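Local coordinates for Myo-inositol phosphohydrolase (Mitsuokella multacida, PDB 4WU3), which probably removes phosphate groups from inositol hexakisphosphate and related inositol phosphates, as a phytase of the protein tyrosine phosphatase-like family, at residues P110-P113 / S114-Y117. The protein carries 2 engineered substitutions. Residues are numbered along the deposited sequence; the frame is centred on the assembly and turned at random.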
loop_
_atom_site.group_PDB
_atom_site.type_symbol
_atom_site.label_atom_id
_atom_site.label_comp_id
_atom_site.label_asym_id
_atom_site.label_seq_id
_atom_site.Cartn_x
_atom_site.Cartn_y
_atom_site.Cartn_z
ATOM N N PRO A 110 -15.834 35.147 2.068
ATOM C CA PRO A 110 -16.638 36.158 2.732
ATOM C C PRO A 110 -16.424 36.208 4.244
ATOM O O PRO A 110 -17.389 36.244 5.000
ATOM C CB PRO A 110 -18.068 35.734 2.389
ATOM C CG PRO A 110 -17.987 34.251 2.260
ATOM C CD PRO A 110 -16.612 33.944 1.728
ATOM N N VAL A 111 -15.167 36.219 4.676
ATOM C CA VAL A 111 -14.845 36.472 6.077
ATOM C C VAL A 111 -13.638 37.389 6.132
ATOM O O VAL A 111 -12.972 37.604 5.124
ATOM C CB VAL A 111 -14.540 35.175 6.876
ATOM C CG1 VAL A 111 -15.768 34.287 6.932
ATOM C CG2 VAL A 111 -13.370 34.421 6.267
ATOM N N LYS A 112 -13.372 37.924 7.315
ATOM C CA LYS A 112 -12.147 38.653 7.569
ATOM C C LYS A 112 -11.028 37.670 7.832
ATOM O O LYS A 112 -11.284 36.527 8.181
ATOM C CB LYS A 112 -12.320 39.563 8.778
ATOM C CG LYS A 112 -13.471 40.552 8.639
ATOM C CD LYS A 112 -13.470 41.567 9.776
ATOM C CE LYS A 112 -13.981 40.972 11.084
ATOM N NZ LYS A 112 -15.375 40.453 10.990
ATOM N N PRO A 113 -9.775 38.104 7.646
ATOM C CA PRO A 113 -8.647 37.237 7.930
ATOM C C PRO A 113 -8.717 36.602 9.321
ATOM O O PRO A 113 -8.346 35.435 9.482
ATOM C CB PRO A 113 -7.452 38.186 7.830
ATOM C CG PRO A 113 -7.877 39.200 6.829
ATOM C CD PRO A 113 -9.365 39.349 6.981
ATOM N N SER A 114 -9.190 37.347 10.316
ATOM C CA SER A 114 -9.258 36.822 11.685
ATOM C C SER A 114 -10.151 35.576 11.811
ATOM O O SER A 114 -10.032 34.816 12.770
ATOM C CB SER A 114 -9.730 37.909 12.663
ATOM O OG SER A 114 -11.004 38.435 12.293
ATOM N N GLN A 115 -11.025 35.364 10.838
ATOM C CA GLN A 115 -11.875 34.178 10.825
ATOM C C GLN A 115 -11.397 33.066 9.880
ATOM O O GLN A 115 -12.071 32.057 9.708
ATOM C CB GLN A 115 -13.303 34.581 10.476
ATOM C CG GLN A 115 -14.049 35.096 11.689
ATOM C CD GLN A 115 -13.424 36.346 12.253
ATOM O OE1 GLN A 115 -12.973 36.388 13.394
ATOM N NE2 GLN A 115 -13.433 37.379 11.463
ATOM N N PHE A 116 -10.220 33.242 9.295
ATOM C CA PHE A 116 -9.750 32.352 8.245
ATOM C C PHE A 116 -8.665 31.432 8.803
ATOM O O PHE A 116 -7.712 31.899 9.426
ATOM C CB PHE A 116 -9.221 33.188 7.076
ATOM C CG PHE A 116 -8.755 32.379 5.897
ATOM C CD1 PHE A 116 -9.628 32.016 4.899
ATOM C CD2 PHE A 116 -7.434 32.014 5.776
ATOM C CE1 PHE A 116 -9.201 31.271 3.815
ATOM C CE2 PHE A 116 -7.000 31.282 4.695
ATOM C CZ PHE A 116 -7.886 30.906 3.712
ATOM N N TYR A 117 -8.828 30.125 8.586
ATOM C CA TYR A 117 -7.852 29.133 9.043
ATOM C C TYR A 117 -7.245 28.395 7.856
ATOM O O TYR A 117 -7.940 27.715 7.117
ATOM C CB TYR A 117 -8.493 28.133 10.013
ATOM C CG TYR A 117 -8.897 28.767 11.321
ATOM C CD1 TYR A 117 -10.041 29.542 11.402
ATOM C CD2 TYR A 117 -8.123 28.618 12.473
ATOM C CE1 TYR A 117 -10.410 30.149 12.586
ATOM C CE2 TYR A 117 -8.492 29.234 13.670
ATOM C CZ TYR A 117 -9.641 29.988 13.717
ATOM O OH TYR A 117 -10.048 30.607 14.888
#
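A short 3-10 turn, Pro-113 to Gln-115, closes the loop between helix 99-108 and strand 116-122 of a five-stranded mixed sheet in this protein tyrosine phosphatase-like fold, and its two i to i+3 hydrogen bonds follow one directly upon the other. Gln-115 N donates to Lys-112 O at 2.9 Å, and Phe-116 N reaches Pro-113 O at the same 2.9 Å with an N-H...O angle of 160°. Pro-113, with phi held near -51° by its ring, occupies position i+1 of the turn closed by Lys-112 O. Lys-112 and Gln-115 run side by side in the same direction, the lysine chain bent at chi3 and chi4. Val-111 lies against the base of Gln-115, and its CG2 meets Phe-116 CB at 4.4 Å. With CG anti to the backbone N (chi1 -178°), the Phe-116 ring leads away from the turn to pack on Ile-105 and Leu-106 of helix 99-108. Asn-205 ND2 donates to both Ser-114 O and Phe-116 O, tying the turn to the start of strand 205-211. Closest of the Phe-116 side chain to the turn is CB, 3.4 Å from Pro-113 O.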